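Local coordinates for protein 3-methylornithine synthase (Methanosarcina barkeri, PDB 3T7V) that isomerizes L-lysine to (3R)-3-methyl-D-ornithine by a radical S-adenosylmethionine mechanism with a [4Fe-4S] cluster, a step in pyrrolysine biosynthesis, at residues L103-E117 with V135-L149. Sequence-based numbering, arbitrary orientation.
With MD0 (5-amino-D-isoleucine), chain D; SAM (S-adenosylmethionine), chain C.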
loop_
_atom_site.group_PDB
_atom_site.type_symbol
_atom_site.label_atom_id
_atom_site.label_comp_id
_atom_site.label_asym_id
_atom_site.label_seq_id
_atom_site.Cartn_x
_atom_site.Cartn_y
_atom_site.Cartn_z
ATOM N N LEU A 103 4.900 19.795 2.986
ATOM C CA LEU A 103 4.179 19.039 1.966
ATOM C C LEU A 103 3.351 19.967 1.075
ATOM O O LEU A 103 2.961 19.599 -0.074
ATOM C CB LEU A 103 3.209 18.023 2.631
ATOM C CG LEU A 103 4.016 16.992 3.397
ATOM C CD1 LEU A 103 3.050 16.037 4.004
ATOM C CD2 LEU A 103 5.058 16.297 2.544
ATOM N N LYS A 104 3.053 21.175 1.600
ATOM C CA LYS A 104 2.086 22.059 0.878
ATOM C C LYS A 104 2.701 22.474 -0.441
ATOM O O LYS A 104 3.793 23.043 -0.474
ATOM C CB LYS A 104 1.819 23.292 1.749
ATOM C CG LYS A 104 1.012 22.904 2.980
ATOM C CD LYS A 104 0.804 24.159 3.873
ATOM C CE LYS A 104 0.265 23.696 5.214
ATOM N NZ LYS A 104 -0.051 24.860 6.064
ATOM N N GLY A 105 1.905 22.231 -1.484
ATOM C CA GLY A 105 2.337 22.567 -2.856
ATOM C C GLY A 105 3.489 21.747 -3.408
ATOM O O GLY A 105 4.034 22.112 -4.428
ATOM N N ALA A 106 3.798 20.595 -2.802
ATOM C CA ALA A 106 4.885 19.776 -3.261
ATOM C C ALA A 106 4.503 18.925 -4.436
ATOM O O ALA A 106 5.415 18.479 -5.146
ATOM C CB ALA A 106 5.461 18.882 -2.135
ATOM N N GLY A 107 3.215 18.696 -4.684
ATOM C CA GLY A 107 2.832 17.931 -5.858
ATOM C C GLY A 107 2.215 16.607 -5.508
ATOM O O GLY A 107 1.911 15.783 -6.427
ATOM N N PHE A 108 1.992 16.328 -4.198
ATOM C CA PHE A 108 1.290 15.077 -3.838
ATOM C C PHE A 108 -0.219 15.102 -4.151
ATOM O O PHE A 108 -0.894 16.118 -4.093
ATOM C CB PHE A 108 1.431 14.788 -2.321
ATOM C CG PHE A 108 2.843 14.489 -1.933
ATOM C CD1 PHE A 108 3.359 13.221 -2.236
ATOM C CD2 PHE A 108 3.627 15.447 -1.240
ATOM C CE1 PHE A 108 4.638 12.877 -1.848
ATOM C CE2 PHE A 108 4.934 15.115 -0.878
ATOM C CZ PHE A 108 5.429 13.833 -1.171
ATOM N N HIS A 109 -0.716 13.928 -4.562
ATOM C CA HIS A 109 -2.163 13.722 -4.737
ATOM C C HIS A 109 -2.892 13.287 -3.501
ATOM O O HIS A 109 -4.093 13.549 -3.376
ATOM C CB HIS A 109 -2.447 12.667 -5.846
ATOM C CG HIS A 109 -1.860 13.053 -7.154
ATOM N ND1 HIS A 109 -0.613 12.638 -7.525
ATOM C CD2 HIS A 109 -2.330 13.862 -8.158
ATOM C CE1 HIS A 109 -0.293 13.201 -8.704
ATOM N NE2 HIS A 109 -1.347 13.943 -9.098
ATOM N N MET A 110 -2.164 12.738 -2.521
ATOM C CA MET A 110 -2.790 12.175 -1.339
ATOM C C MET A 110 -1.701 12.074 -0.295
ATOM O O MET A 110 -0.478 12.004 -0.640
ATOM C CB MET A 110 -3.354 10.786 -1.665
ATOM C CG MET A 110 -4.114 10.165 -0.417
ATOM S SD MET A 110 -5.326 8.905 -0.910
ATOM C CE MET A 110 -4.217 7.742 -1.654
ATOM N N VAL A 111 -2.088 12.081 0.983
ATOM C CA VAL A 111 -1.161 11.768 2.100
ATOM C C VAL A 111 -1.716 10.585 2.866
ATOM O O VAL A 111 -2.935 10.526 3.078
ATOM C CB VAL A 111 -0.959 12.986 3.008
ATOM C CG1 VAL A 111 -0.307 14.113 2.278
ATOM C CG2 VAL A 111 -2.247 13.463 3.657
ATOM N N ASP A 112 -0.845 9.643 3.199
ATOM C CA ASP A 112 -1.219 8.446 4.031
ATOM C C ASP A 112 -0.792 8.570 5.466
ATOM O O ASP A 112 0.444 8.627 5.698
ATOM C CB ASP A 112 -0.662 7.192 3.343
ATOM C CG ASP A 112 -0.902 5.918 4.070
ATOM O OD1 ASP A 112 -1.599 5.860 5.124
ATOM O OD2 ASP A 112 -0.388 4.852 3.573
ATOM N N LEU A 113 -1.732 8.801 6.363
ATOM C CA LEU A 113 -1.410 8.988 7.816
ATOM C C LEU A 113 -1.507 7.569 8.420
ATOM O O LEU A 113 -2.590 6.958 8.458
ATOM C CB LEU A 113 -2.484 9.874 8.488
ATOM C CG LEU A 113 -2.592 11.272 7.909
ATOM C CD1 LEU A 113 -3.760 11.960 8.584
ATOM C CD2 LEU A 113 -1.254 11.964 8.080
ATOM N N THR A 114 -0.355 7.031 8.809
ATOM C CA THR A 114 -0.250 5.657 9.262
ATOM C C THR A 114 0.260 5.597 10.685
ATOM O O THR A 114 1.139 6.378 11.107
ATOM C CB THR A 114 0.741 4.907 8.334
ATOM O OG1 THR A 114 0.136 4.775 7.042
ATOM C CG2 THR A 114 1.030 3.438 8.830
ATOM N N MET A 115 -0.262 4.625 11.453
ATOM C CA MET A 115 0.277 4.343 12.772
ATOM C C MET A 115 0.225 2.853 13.001
ATOM O O MET A 115 -0.546 2.104 12.405
ATOM C CB MET A 115 -0.461 5.087 13.932
ATOM C CG MET A 115 -1.984 4.805 13.890
ATOM S SD MET A 115 -2.693 5.477 15.429
ATOM C CE MET A 115 -4.419 5.227 15.082
ATOM N N GLY A 116 1.061 2.420 13.953
ATOM C CA GLY A 116 0.747 1.134 14.637
ATOM C C GLY A 116 -0.552 1.284 15.421
ATOM O O GLY A 116 -1.098 2.422 15.485
ATOM N N GLU A 117 -1.081 0.215 15.979
ATOM C CA GLU A 117 -2.260 0.339 16.827
ATOM C C GLU A 117 -1.743 0.887 18.157
ATOM O O GLU A 117 -1.524 0.161 19.108
ATOM C CB GLU A 117 -2.967 -1.003 16.983
ATOM C CG GLU A 117 -3.539 -1.501 15.640
ATOM C CD GLU A 117 -4.752 -2.407 15.827
ATOM O OE1 GLU A 117 -5.232 -2.614 16.944
ATOM O OE2 GLU A 117 -5.207 -2.877 14.724
ATOM N N VAL A 135 -4.661 17.711 10.095
ATOM C CA VAL A 135 -4.009 17.521 8.811
ATOM C C VAL A 135 -4.891 17.961 7.620
ATOM O O VAL A 135 -4.402 18.561 6.645
ATOM C CB VAL A 135 -3.597 16.022 8.643
ATOM C CG1 VAL A 135 -3.022 15.795 7.229
ATOM C CG2 VAL A 135 -2.554 15.663 9.755
ATOM N N LYS A 136 -6.203 17.695 7.656
ATOM C CA LYS A 136 -7.091 18.091 6.551
ATOM C C LYS A 136 -7.120 19.632 6.503
ATOM O O LYS A 136 -7.102 20.219 5.416
ATOM C CB LYS A 136 -8.480 17.531 6.770
ATOM C CG LYS A 136 -9.360 17.639 5.529
ATOM C CD LYS A 136 -8.937 16.584 4.521
ATOM C CE LYS A 136 -9.898 16.629 3.382
ATOM N NZ LYS A 136 -9.580 15.439 2.465
ATOM N N GLU A 137 -7.186 20.282 7.685
ATOM C CA GLU A 137 -7.209 21.764 7.701
ATOM C C GLU A 137 -5.909 22.365 7.148
ATOM O O GLU A 137 -5.945 23.418 6.487
ATOM C CB GLU A 137 -7.417 22.250 9.134
ATOM C CG GLU A 137 -8.840 22.113 9.652
ATOM C CD GLU A 137 -8.916 22.538 11.126
ATOM O OE1 GLU A 137 -7.837 22.815 11.801
ATOM O OE2 GLU A 137 -10.056 22.546 11.616
ATOM N N GLU A 138 -4.776 21.717 7.430
ATOM C CA GLU A 138 -3.460 22.186 6.973
ATOM C C GLU A 138 -3.285 21.960 5.511
ATOM O O GLU A 138 -2.819 22.862 4.769
ATOM C CB GLU A 138 -2.310 21.461 7.697
ATOM C CG GLU A 138 -2.166 21.887 9.157
ATOM C CD GLU A 138 -1.833 23.361 9.362
ATOM O OE1 GLU A 138 -2.342 23.927 10.337
ATOM O OE2 GLU A 138 -1.106 24.000 8.521
ATOM N N LEU A 139 -3.653 20.761 5.029
ATOM C CA LEU A 139 -3.285 20.405 3.647
ATOM C C LEU A 139 -4.385 20.461 2.608
ATOM O O LEU A 139 -4.130 20.648 1.425
ATOM C CB LEU A 139 -2.736 18.933 3.637
ATOM C CG LEU A 139 -1.478 18.713 4.458
ATOM C CD1 LEU A 139 -1.085 17.207 4.385
ATOM C CD2 LEU A 139 -0.385 19.605 3.921
ATOM N N GLY A 140 -5.606 20.224 3.029
ATOM C CA GLY A 140 -6.712 20.182 2.069
ATOM C C GLY A 140 -6.730 19.003 1.083
ATOM O O GLY A 140 -7.622 18.905 0.288
ATOM N N LEU A 141 -5.757 18.127 1.161
ATOM C CA LEU A 141 -5.548 17.051 0.183
ATOM C C LEU A 141 -6.349 15.877 0.609
ATOM O O LEU A 141 -6.754 15.702 1.790
ATOM C CB LEU A 141 -4.045 16.554 0.255
ATOM C CG LEU A 141 -3.027 17.517 -0.409
ATOM C CD1 LEU A 141 -1.633 17.023 -0.089
ATOM C CD2 LEU A 141 -3.277 17.528 -1.936
ATOM N N PRO A 142 -6.659 14.994 -0.341
ATOM C CA PRO A 142 -7.152 13.654 0.050
ATOM C C PRO A 142 -6.279 12.971 1.058
ATOM O O PRO A 142 -5.029 13.088 0.992
ATOM C CB PRO A 142 -7.119 12.873 -1.280
ATOM C CG PRO A 142 -7.234 14.003 -2.330
ATOM C CD PRO A 142 -6.395 15.111 -1.764
ATOM N N ILE A 143 -6.912 12.376 2.027
ATOM C CA ILE A 143 -6.194 11.693 3.122
ATOM C C ILE A 143 -6.514 10.225 3.120
ATOM O O ILE A 143 -7.700 9.812 3.100
ATOM C CB ILE A 143 -6.611 12.257 4.518
ATOM C CG1 ILE A 143 -6.103 13.664 4.669
ATOM C CG2 ILE A 143 -6.039 11.391 5.683
ATOM C CD1 ILE A 143 -6.534 14.270 6.005
ATOM N N MET A 144 -5.464 9.411 3.118
ATOM C CA MET A 144 -5.590 7.969 3.362
ATOM C C MET A 144 -5.236 7.784 4.832
ATOM O O MET A 144 -4.286 8.407 5.323
ATOM C CB MET A 144 -4.573 7.204 2.501
ATOM C CG MET A 144 -4.434 5.738 2.927
ATOM S SD MET A 144 -3.321 4.925 1.690
ATOM C CE MET A 144 -4.537 4.491 0.546
ATOM N N ILE A 145 -6.016 7.023 5.548
ATOM C CA ILE A 145 -5.660 6.633 6.937
ATOM C C ILE A 145 -5.349 5.167 6.967
ATOM O O ILE A 145 -6.069 4.319 6.349
ATOM C CB ILE A 145 -6.764 7.055 7.944
ATOM C CG1 ILE A 145 -8.110 6.402 7.625
ATOM C CG2 ILE A 145 -6.791 8.564 8.134
ATOM C CD1 ILE A 145 -9.156 6.584 8.765
ATOM N N SER A 146 -4.309 4.818 7.751
ATOM C CA SER A 146 -3.963 3.420 8.004
ATOM C C SER A 146 -3.811 3.306 9.527
ATOM O O SER A 146 -2.689 3.344 10.033
ATOM C CB SER A 146 -2.627 3.073 7.301
ATOM O OG SER A 146 -2.664 3.394 5.935
ATOM N N PRO A 147 -4.915 3.214 10.260
ATOM C CA PRO A 147 -4.877 3.314 11.707
ATOM C C PRO A 147 -4.944 1.968 12.399
ATOM O O PRO A 147 -5.068 1.941 13.645
ATOM C CB PRO A 147 -6.177 4.095 11.985
ATOM C CG PRO A 147 -7.146 3.506 10.978
ATOM C CD PRO A 147 -6.315 3.233 9.711
ATOM N N GLY A 148 -4.949 0.892 11.596
ATOM C CA GLY A 148 -5.281 -0.444 12.107
ATOM C C GLY A 148 -6.775 -0.597 12.262
ATOM O O GLY A 148 -7.545 0.202 11.713
ATOM N N LEU A 149 -7.174 -1.585 13.047
ATOM C CA LEU A 149 -8.584 -1.905 13.143
ATOM C C LEU A 149 -9.240 -0.995 14.235
ATOM O O LEU A 149 -9.407 -1.348 15.428
ATOM C CB LEU A 149 -8.705 -3.402 13.395
ATOM C CG LEU A 149 -10.147 -3.840 13.565
ATOM C CD1 LEU A 149 -10.827 -3.674 12.216
ATOM C CD2 LEU A 149 -10.220 -5.264 14.060
HETATM C C MD0 D . 3.829 2.007 1.620
HETATM N N MD0 D . 5.342 2.283 3.499
HETATM O O MD0 D . 2.969 2.552 0.898
HETATM C CA MD0 D . 3.965 2.442 3.044
HETATM C CB MD0 D . 3.001 1.624 3.957
HETATM C CD MD0 D . 0.509 1.677 4.647
HETATM N NE MD0 D . -0.814 2.088 4.195
HETATM C CG MD0 D . 1.539 1.986 3.564
HETATM C CG2 MD0 D . 3.199 0.089 3.875
HETATM O OXT MD0 D . 4.586 1.117 1.215
HETATM N N SAM C . -0.799 -0.980 11.925
HETATM C CA SAM C . -1.698 -0.842 10.878
HETATM C C SAM C . -2.018 -2.093 10.165
HETATM O O SAM C . -1.421 -3.149 10.461
HETATM O OXT SAM C . -2.998 -2.056 9.341
HETATM C CB SAM C . -1.140 -0.270 9.776
HETATM C CG SAM C . 0.223 -0.597 9.317
HETATM S SD SAM C . 0.267 -1.115 7.548
HETATM C CE SAM C . 1.234 0.189 6.838
HETATM C "C5'" SAM C . 1.465 -2.430 7.609
HETATM C "C4'" SAM C . 1.319 -3.304 6.606
HETATM O "O4'" SAM C . 2.786 -2.965 6.187
HETATM C "C3'" SAM C . 1.034 -4.564 6.914
HETATM O "O3'" SAM C . -0.303 -4.456 6.406
HETATM C "C2'" SAM C . 1.908 -5.105 5.773
HETATM O "O2'" SAM C . 1.169 -5.364 4.534
HETATM C "C1'" SAM C . 3.113 -4.184 5.511
HETATM N N9 SAM C . 4.324 -4.712 6.241
HETATM C C8 SAM C . 4.597 -4.761 7.580
HETATM N N7 SAM C . 5.764 -5.359 7.765
HETATM C C5 SAM C . 6.263 -5.692 6.527
HETATM C C6 SAM C . 7.405 -6.398 6.119
HETATM N N6 SAM C . 8.303 -6.878 6.981
HETATM N N1 SAM C . 7.636 -6.532 4.804
HETATM C C2 SAM C . 6.748 -6.075 3.873
HETATM N N3 SAM C . 5.579 -5.491 4.234
HETATM C C4 SAM C . 5.366 -5.287 5.572
HETATM O O HOH W 1 -8.032 -2.878 17.053
#
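Part of the product pocket of the radical SAM barrel is formed by D112 and S146 on neighbouring parallel strands. S146 OG donates to D112 OD1 (2.8 Å) on the syn side of the carboxylate, 16° out of its plane, and both side chains hold the ligand amine: MD0 NE lies 2.9 Å from D112 OD2 and from S146 OG. With CG anti to the backbone N (chi1 178°), the D112 carboxylate lies with one face under M144 SD, 3.5 Å from D112 OD2. With an alanine replacing this aspartate, the MD0 amine would probably lose its carboxylate partner, and the S146 hydroxyl the acceptor OD1 that helps fix its rotation. Strands 110-115 and 143-146, axes 17° from parallel, are joined by helix 126-139 in a beta-alpha-beta crossover of the TIM-barrel type; their backbone bonds include M144 N to V111 O and S146 N to L113 O. On the opposite face, V111 CG1 meets L139 CD1 of that helix at 3.8 Å, while L113 CD1 packs on I143 CG2 and, tip to tip, on V135. K104 NZ forms a salt bridge with E138 OE2. Beyond the strands, where G116 touches the iron-sulfur cluster, L149 N bonds E117 OE2 (2.9 Å) from above the carboxylate plane.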